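Local coordinates for polycyclic ketone monooxygenase (Myceliophthora thermophila, PDB 5MQ6), which catalyses Baeyer-Villiger oxidation of ketones, especially bulky polycyclic ones, using FAD and NADPH to insert one oxygen atom beside the carbonyl and give esters or lactones, at residues 60-65 against 178-183; 82-87 against 490-495. One frame throughout, in Å; residues are numbered along the deposited sequence.

Contact 1: 60-65 against 178-183; sequences PWVDHA and LFRSNV. With FAD (flavin-adenine dinucleotide), chain B.
Arg180 NH1 donates a hydrogen bond to His64 ND1 at 3.1 Å, with an N-H...N angle of 157°. The donor lies in the plane of the imidazole and meets it at the edge, while the ring and guanidinium planes are turned 35° apart. The side chain reaches this point by a bend at chi3 (-65°) in an otherwise extended aliphatic chain. At that bend Arg180 CD sits 3.5 Å from His64 ND1, and Val62 CG2 approaches the same methylene at 3.8 Å, the Val62 and Arg180 side chains crossing at about a right angle. The other terminal nitrogen, NH2, is hydrogen-bonded to Asn68, so the guanidinium is held between the start of helix 64-68 and a residue at its far end. Asp63 caps that helix through Ala66 N. An alanine in place of Arg180 would probably deprive His64 ND1 and Asn68 of their donor and open a gap beside Val62. Downstream, strand 181-189, which begins here, runs on to the cofactor of this Rossmann-type FAD domain, where the Val183 backbone reads the adenine edge: its N donates to FAD N1A at 3.0 Å, and its O accepts from FAD N6A at 3.1 Å. Since ND1 accepts from a cationic group, protonation of His64 at that nitrogen is probably disfavoured, and the imidazole is probably neutral, with ND1 as the acceptor.

Contact 2: 82-87 against 490-495; sequences IILGAG and VRTGVD. With FAD (flavin-adenine dinucleotide), chain B.
Thr492 buries its hydroxyl against a methyl group: OG1 lies 4.0 Å from Leu84 CD1 and has no hydrogen-bonding partner anywhere in the model. Its chi1 of 120° is eclipsed, which makes the placement of OG1, and so its lack of a partner, less secure. The setting is the Rossmann-type nucleotide-binding fold, where strand 78-84 runs into a glycine-rich turn that fits the GxGxxG pattern through Gly85, Gly87 and Gly90. Leu84 ends that strand with CG anti to the backbone N (chi1 -168°), and its two methyls take different roles. CD1 faces Thr492 and, more loosely, Val494 CG1 at 4.4 Å, whereas CD2 lies over the face of the adenine, 3.6 Å from FAD C5A. Gly85 then passes the ribose with its CA 3.6 Å from FAD O4B, at backbone angles that by themselves call for glycine. At Gly87, right before helix 88-99, a side chain would collide with FAD O1P, so the turn can lie close to the pyrophosphate. Beyond the amino edge of the adenine, helix 488-492 closes in a Schellman motif at Gly493, whose N bonds back to Val490 O at 3.1 Å. That turn brings Val494 CG1 to 3.6 Å from FAD N6A, and Thr492 O accepts a hydrogen bond from FAD N6A at 2.9 Å, nearly straight at 177°.

Contacts 1 and 2 have centres 15 Å apart; contact 2 lies at the adenine of FAD, and contact 1 reaches it through the 181-183 end of its second segment. Their segments alternate along the chain, and they meet chiefly at Val183: its CG2 lies 3.8 Å from Leu84 CD1, and its O lies 3.3 Å from Val494 CG1. Another touch joins Phe179 CE1 to Ala86 CB at 3.9 Å. Through these segments the exocyclic amine N6A is shared, one bond going to the 178-183 side and one to the 490-495 side. Segment 60-65 does not touch the cofactor, but Arg180 ties it to the segment that does. The example illustrates how separate pieces of chain help to form one nucleotide pocket.

Contact 1: 60-65 against 178-183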
loop_
_atom_site.group_PDB
_atom_site.type_symbol
_atom_site.label_atom_id
_atom_site.label_comp_id
_atom_site.label_asym_id
_atom_site.label_seq_id
_atom_site.Cartn_x
_atom_site.Cartn_y
_atom_site.Cartn_z
ATOM N N PRO A 60 13.446 8.075 11.947
ATOM C CA PRO A 60 14.445 9.114 11.958
ATOM C C PRO A 60 13.958 10.471 12.222
ATOM O O PRO A 60 14.780 11.372 12.324
ATOM C CB PRO A 60 14.936 9.171 10.487
ATOM C CG PRO A 60 14.301 8.061 9.767
ATOM C CD PRO A 60 13.120 7.635 10.577
ATOM N N TRP A 61 12.658 10.701 12.118
ATOM C CA TRP A 61 12.177 12.036 12.045
ATOM C C TRP A 61 11.582 12.519 13.354
ATOM O O TRP A 61 11.293 13.707 13.517
ATOM C CB TRP A 61 11.063 12.089 11.011
ATOM C CG TRP A 61 11.338 11.280 9.824
ATOM C CD1 TRP A 61 10.640 10.174 9.371
ATOM C CD2 TRP A 61 12.439 11.461 8.928
ATOM N NE1 TRP A 61 11.233 9.689 8.225
ATOM C CE2 TRP A 61 12.334 10.455 7.933
ATOM C CE3 TRP A 61 13.481 12.406 8.843
ATOM C CZ2 TRP A 61 13.272 10.326 6.889
ATOM C CZ3 TRP A 61 14.399 12.280 7.784
ATOM C CH2 TRP A 61 14.284 11.248 6.830
ATOM N N VAL A 62 11.301 11.613 14.260
ATOM C CA VAL A 62 10.541 12.008 15.491
ATOM C C VAL A 62 11.322 12.916 16.444
ATOM O O VAL A 62 12.467 12.707 16.690
ATOM C CB VAL A 62 9.968 10.750 16.206
ATOM C CG1 VAL A 62 11.050 9.767 16.636
ATOM C CG2 VAL A 62 9.043 11.150 17.340
ATOM N N ASP A 63 10.691 13.966 16.914
ATOM C CA ASP A 63 11.234 14.818 17.915
ATOM C C ASP A 63 10.766 14.344 19.316
ATOM O O ASP A 63 9.721 14.765 19.803
ATOM C CB ASP A 63 10.744 16.203 17.622
ATOM C CG ASP A 63 11.309 17.227 18.553
ATOM O OD1 ASP A 63 12.029 16.851 19.549
ATOM O OD2 ASP A 63 10.983 18.424 18.296
ATOM N N HIS A 64 11.561 13.499 19.939
ATOM C CA HIS A 64 11.214 12.902 21.208
ATOM C C HIS A 64 11.065 13.924 22.341
ATOM O O HIS A 64 10.177 13.818 23.157
ATOM C CB HIS A 64 12.250 11.883 21.603
ATOM C CG HIS A 64 12.252 10.649 20.761
ATOM N ND1 HIS A 64 11.237 9.696 20.786
ATOM C CD2 HIS A 64 13.183 10.161 19.928
ATOM C CE1 HIS A 64 11.522 8.708 19.976
ATOM N NE2 HIS A 64 12.702 8.956 19.445
ATOM N N ALA A 65 11.927 14.919 22.371
ATOM C CA ALA A 65 11.814 16.038 23.324
ATOM C C ALA A 65 10.462 16.671 23.253
ATOM O O ALA A 65 9.779 16.820 24.274
ATOM C CB ALA A 65 12.875 17.110 23.026
ATOM N N LEU A 178 -1.852 9.463 19.849
ATOM C CA LEU A 178 -0.806 8.890 20.565
ATOM C C LEU A 178 0.208 8.313 19.554
ATOM O O LEU A 178 -0.050 7.333 18.857
ATOM C CB LEU A 178 -1.358 7.838 21.497
ATOM C CG LEU A 178 -0.336 6.954 22.180
ATOM C CD1 LEU A 178 0.581 7.813 23.127
ATOM C CD2 LEU A 178 -1.061 5.830 22.862
ATOM N N PHE A 179 1.389 8.913 19.516
ATOM C CA PHE A 179 2.415 8.518 18.518
ATOM C C PHE A 179 3.504 7.664 19.177
ATOM O O PHE A 179 3.460 7.407 20.413
ATOM C CB PHE A 179 3.012 9.783 17.841
ATOM C CG PHE A 179 2.045 10.515 17.029
ATOM C CD1 PHE A 179 1.476 9.914 15.917
ATOM C CD2 PHE A 179 1.650 11.780 17.380
ATOM C CE1 PHE A 179 0.528 10.587 15.143
ATOM C CE2 PHE A 179 0.758 12.441 16.609
ATOM C CZ PHE A 179 0.173 11.830 15.481
ATOM N N ARG A 180 4.446 7.218 18.364
ATOM C CA ARG A 180 5.523 6.354 18.812
ATOM C C ARG A 180 5.027 5.077 19.454
ATOM O O ARG A 180 5.763 4.435 20.229
ATOM C CB ARG A 180 6.458 7.078 19.809
ATOM C CG ARG A 180 6.988 8.399 19.266
ATOM C CD ARG A 180 7.851 9.129 20.302
ATOM N NE ARG A 180 7.077 9.529 21.471
ATOM C CZ ARG A 180 7.580 10.107 22.558
ATOM N NH1 ARG A 180 8.837 10.427 22.607
ATOM N NH2 ARG A 180 6.815 10.413 23.586
ATOM N N SER A 181 3.793 4.687 19.172
ATOM C CA SER A 181 3.208 3.593 19.892
ATOM C C SER A 181 2.893 2.373 19.027
ATOM O O SER A 181 2.124 2.459 18.066
ATOM C CB SER A 181 1.973 4.112 20.605
ATOM O OG SER A 181 2.329 5.061 21.538
ATOM N N ASN A 182 3.378 1.224 19.443
ATOM C CA ASN A 182 3.088 -0.020 18.809
ATOM C C ASN A 182 1.971 -0.729 19.507
ATOM O O ASN A 182 2.066 -1.075 20.689
ATOM C CB ASN A 182 4.333 -0.905 18.786
ATOM C CG ASN A 182 4.101 -2.239 18.065
ATOM O OD1 ASN A 182 3.369 -2.349 17.045
ATOM N ND2 ASN A 182 4.741 -3.278 18.580
ATOM N N VAL A 183 0.931 -1.031 18.752
ATOM C CA VAL A 183 -0.177 -1.863 19.255
ATOM C C VAL A 183 0.211 -3.291 19.043
ATOM O O VAL A 183 0.620 -3.645 17.946
ATOM C CB VAL A 183 -1.520 -1.568 18.521
ATOM C CG1 VAL A 183 -2.627 -2.380 19.133
ATOM C CG2 VAL A 183 -1.842 -0.071 18.572
HETATM P PA FAD B . -0.430 4.095 6.101
HETATM O O1A FAD B . 0.497 2.940 5.912
HETATM O O2A FAD B . -0.203 5.408 5.373
HETATM O O5B FAD B . -0.487 4.429 7.670
HETATM C C5B FAD B . -0.672 3.407 8.591
HETATM C C4B FAD B . 0.144 3.724 9.827
HETATM O O4B FAD B . -0.244 2.769 10.833
HETATM C C3B FAD B . 1.659 3.614 9.677
HETATM O O3B FAD B . 2.281 4.712 10.292
HETATM C C2B FAD B . 2.000 2.345 10.408
HETATM O O2B FAD B . 3.298 2.362 10.949
HETATM C C1B FAD B . 0.922 2.319 11.470
HETATM N N9A FAD B . 0.722 1.008 12.038
HETATM C C8A FAD B . 0.486 -0.148 11.356
HETATM N N7A FAD B . 0.400 -1.137 12.240
HETATM C C5A FAD B . 0.593 -0.670 13.485
HETATM C C6A FAD B . 0.581 -1.261 14.835
HETATM N N6A FAD B . 0.410 -2.537 15.111
HETATM N N1A FAD B . 0.739 -0.386 15.794
HETATM C C2A FAD B . 0.950 0.935 15.583
HETATM N N3A FAD B . 0.987 1.563 14.430
HETATM C C4A FAD B . 0.828 0.754 13.337
HETATM N N1 FAD B . -0.736 4.675 -3.010
HETATM C C2 FAD B . -1.434 5.376 -3.964
HETATM O O2 FAD B . -2.625 5.159 -4.149
HETATM N N3 FAD B . -0.824 6.308 -4.708
HETATM C C4 FAD B . 0.482 6.563 -4.529
HETATM O O4 FAD B . 0.980 7.430 -5.234
HETATM C C4X FAD B . 1.321 5.870 -3.536
HETATM N N5 FAD B . 2.665 6.085 -3.339
HETATM C C5X FAD B . 3.300 5.362 -2.384
HETATM C C6 FAD B . 4.747 5.555 -2.151
HETATM C C7 FAD B . 5.347 4.720 -1.093
HETATM C C7M FAD B . 6.818 4.838 -0.763
HETATM C C8 FAD B . 4.565 3.715 -0.314
HETATM C C8M FAD B . 5.173 2.849 0.788
HETATM C C9 FAD B . 3.218 3.555 -0.568
HETATM C C9A FAD B . 2.565 4.334 -1.566
HETATM N N10 FAD B . 1.198 4.107 -1.795
HETATM C C10 FAD B . 0.558 4.888 -2.762
HETATM C "C1'" FAD B . 0.394 3.166 -0.982
HETATM C "C2'" FAD B . 0.075 3.932 0.369
HETATM O "O2'" FAD B . 0.450 3.099 1.475
HETATM C "C3'" FAD B . -1.408 4.421 0.510
HETATM O "O3'" FAD B . -1.712 5.307 -0.570
HETATM C "C4'" FAD B . -1.766 5.258 1.761
HETATM O "O4'" FAD B . -0.743 6.274 2.162
HETATM C "C5'" FAD B . -2.100 4.322 2.940
HETATM O "O5'" FAD B . -2.811 5.124 3.934
HETATM P P FAD B . -3.161 4.287 5.277
HETATM O O1P FAD B . -3.444 5.392 6.361
HETATM O O2P FAD B . -4.187 3.223 4.862
HETATM O O3P FAD B . -1.807 3.418 5.626
#

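Contact 2: 82-87 against 490-495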
loop_
_atom_site.group_PDB
_atom_site.type_symbol
_atom_site.label_atom_id
_atom_site.label_comp_id
_atom_site.label_asym_id
_atom_site.label_seq_id
_atom_site.Cartn_x
_atom_site.Cartn_y
_atom_site.Cartn_z
ATOM N N ILE A 82 -11.118 4.048 19.097
ATOM C CA ILE A 82 -9.681 4.009 18.807
ATOM C C ILE A 82 -9.481 3.702 17.340
ATOM O O ILE A 82 -9.982 2.710 16.792
ATOM C CB ILE A 82 -8.880 3.086 19.716
ATOM C CG1 ILE A 82 -8.861 3.702 21.152
ATOM C CG2 ILE A 82 -7.433 2.969 19.141
ATOM C CD1 ILE A 82 -8.416 2.694 22.212
ATOM N N ILE A 83 -8.722 4.589 16.720
ATOM C CA ILE A 83 -8.256 4.413 15.344
ATOM C C ILE A 83 -6.770 4.013 15.325
ATOM O O ILE A 83 -5.951 4.739 15.869
ATOM C CB ILE A 83 -8.424 5.714 14.557
ATOM C CG1 ILE A 83 -9.938 6.074 14.501
ATOM C CG2 ILE A 83 -7.833 5.582 13.126
ATOM C CD1 ILE A 83 -10.222 7.461 13.953
ATOM N N LEU A 84 -6.448 2.896 14.680
ATOM C CA LEU A 84 -5.059 2.478 14.560
ATOM C C LEU A 84 -4.597 2.959 13.216
ATOM O O LEU A 84 -5.138 2.567 12.170
ATOM C CB LEU A 84 -4.922 0.962 14.674
ATOM C CG LEU A 84 -3.559 0.304 14.853
ATOM C CD1 LEU A 84 -3.675 -1.120 15.369
ATOM C CD2 LEU A 84 -2.876 0.159 13.516
ATOM N N GLY A 85 -3.650 3.889 13.261
ATOM C CA GLY A 85 -3.150 4.539 12.106
ATOM C C GLY A 85 -3.569 6.000 11.997
ATOM O O GLY A 85 -4.743 6.288 12.075
ATOM N N ALA A 86 -2.598 6.855 11.727
ATOM C CA ALA A 86 -2.743 8.259 11.625
ATOM C C ALA A 86 -2.239 8.748 10.237
ATOM O O ALA A 86 -1.925 9.936 10.030
ATOM C CB ALA A 86 -1.978 8.891 12.756
ATOM N N GLY A 87 -2.233 7.830 9.267
ATOM C CA GLY A 87 -2.014 8.228 7.896
ATOM C C GLY A 87 -3.319 8.755 7.297
ATOM O O GLY A 87 -4.270 9.052 8.021
ATOM N N VAL A 490 -2.612 -10.283 10.959
ATOM C CA VAL A 490 -1.237 -10.395 10.492
ATOM C C VAL A 490 -0.819 -9.129 9.814
ATOM O O VAL A 490 0.260 -8.634 10.064
ATOM C CB VAL A 490 -0.993 -11.556 9.508
ATOM C CG1 VAL A 490 0.470 -11.609 9.050
ATOM C CG2 VAL A 490 -1.320 -12.884 10.202
ATOM N N ARG A 491 -1.647 -8.604 8.944
ATOM C CA ARG A 491 -1.244 -7.422 8.263
ATOM C C ARG A 491 -0.979 -6.213 9.167
ATOM O O ARG A 491 -0.182 -5.379 8.864
ATOM C CB ARG A 491 -2.300 -7.064 7.289
ATOM C CG ARG A 491 -1.964 -5.770 6.582
ATOM C CD ARG A 491 -2.937 -5.512 5.446
ATOM N NE ARG A 491 -4.343 -5.407 5.886
ATOM C CZ ARG A 491 -5.258 -6.375 5.824
ATOM N NH1 ARG A 491 -4.922 -7.591 5.359
ATOM N NH2 ARG A 491 -6.531 -6.105 6.223
ATOM N N THR A 492 -1.687 -6.106 10.267
ATOM C CA THR A 492 -1.465 -4.986 11.168
ATOM C C THR A 492 -0.434 -5.290 12.217
ATOM O O THR A 492 -0.000 -4.374 12.908
ATOM C CB THR A 492 -2.791 -4.276 11.713
ATOM O OG1 THR A 492 -2.950 -4.290 13.119
ATOM C CG2 THR A 492 -3.985 -4.600 11.064
ATOM N N GLY A 493 -0.020 -6.560 12.312
ATOM C CA GLY A 493 1.035 -6.948 13.237
ATOM C C GLY A 493 0.539 -7.073 14.705
ATOM O O GLY A 493 1.327 -6.912 15.656
ATOM N N VAL A 494 -0.742 -7.399 14.889
ATOM C CA VAL A 494 -1.374 -7.506 16.238
ATOM C C VAL A 494 -1.992 -8.857 16.378
ATOM O O VAL A 494 -2.364 -9.466 15.420
ATOM C CB VAL A 494 -2.479 -6.425 16.409
ATOM C CG1 VAL A 494 -1.863 -5.018 16.349
ATOM C CG2 VAL A 494 -3.528 -6.493 15.271
ATOM N N ASP A 495 -2.156 -9.332 17.581
ATOM C CA ASP A 495 -3.068 -10.431 17.812
ATOM C C ASP A 495 -4.419 -9.810 18.155
ATOM O O ASP A 495 -4.501 -8.888 18.990
ATOM C CB ASP A 495 -2.586 -11.256 18.971
ATOM C CG ASP A 495 -1.257 -11.957 18.684
ATOM O OD1 ASP A 495 -1.011 -12.346 17.509
ATOM O OD2 ASP A 495 -0.470 -12.108 19.639
HETATM P PA FAD B . -0.430 4.095 6.101
HETATM O O1A FAD B . 0.497 2.940 5.912
HETATM O O2A FAD B . -0.203 5.408 5.373
HETATM O O5B FAD B . -0.487 4.429 7.670
HETATM C C5B FAD B . -0.672 3.407 8.591
HETATM C C4B FAD B . 0.144 3.724 9.827
HETATM O O4B FAD B . -0.244 2.769 10.833
HETATM C C3B FAD B . 1.659 3.614 9.677
HETATM O O3B FAD B . 2.281 4.712 10.292
HETATM C C2B FAD B . 2.000 2.345 10.408
HETATM O O2B FAD B . 3.298 2.362 10.949
HETATM C C1B FAD B . 0.922 2.319 11.470
HETATM N N9A FAD B . 0.722 1.008 12.038
HETATM C C8A FAD B . 0.486 -0.148 11.356
HETATM N N7A FAD B . 0.400 -1.137 12.240
HETATM C C5A FAD B . 0.593 -0.670 13.485
HETATM C C6A FAD B . 0.581 -1.261 14.835
HETATM N N6A FAD B . 0.410 -2.537 15.111
HETATM N N1A FAD B . 0.739 -0.386 15.794
HETATM C C2A FAD B . 0.950 0.935 15.583
HETATM N N3A FAD B . 0.987 1.563 14.430
HETATM C C4A FAD B . 0.828 0.754 13.337
HETATM N N1 FAD B . -0.736 4.675 -3.010
HETATM C C2 FAD B . -1.434 5.376 -3.964
HETATM O O2 FAD B . -2.625 5.159 -4.149
HETATM N N3 FAD B . -0.824 6.308 -4.708
HETATM C C4 FAD B . 0.482 6.563 -4.529
HETATM O O4 FAD B . 0.980 7.430 -5.234
HETATM C C4X FAD B . 1.321 5.870 -3.536
HETATM N N5 FAD B . 2.665 6.085 -3.339
HETATM C C5X FAD B . 3.300 5.362 -2.384
HETATM C C6 FAD B . 4.747 5.555 -2.151
HETATM C C7 FAD B . 5.347 4.720 -1.093
HETATM C C7M FAD B . 6.818 4.838 -0.763
HETATM C C8 FAD B . 4.565 3.715 -0.314
HETATM C C8M FAD B . 5.173 2.849 0.788
HETATM C C9 FAD B . 3.218 3.555 -0.568
HETATM C C9A FAD B . 2.565 4.334 -1.566
HETATM N N10 FAD B . 1.198 4.107 -1.795
HETATM C C10 FAD B . 0.558 4.888 -2.762
HETATM C "C1'" FAD B . 0.394 3.166 -0.982
HETATM C "C2'" FAD B . 0.075 3.932 0.369
HETATM O "O2'" FAD B . 0.450 3.099 1.475
HETATM C "C3'" FAD B . -1.408 4.421 0.510
HETATM O "O3'" FAD B . -1.712 5.307 -0.570
HETATM C "C4'" FAD B . -1.766 5.258 1.761
HETATM O "O4'" FAD B . -0.743 6.274 2.162
HETATM C "C5'" FAD B . -2.100 4.322 2.940
HETATM O "O5'" FAD B . -2.811 5.124 3.934
HETATM P P FAD B . -3.161 4.287 5.277
HETATM O O1P FAD B . -3.444 5.392 6.361
HETATM O O2P FAD B . -4.187 3.223 4.862
HETATM O O3P FAD B . -1.807 3.418 5.626
#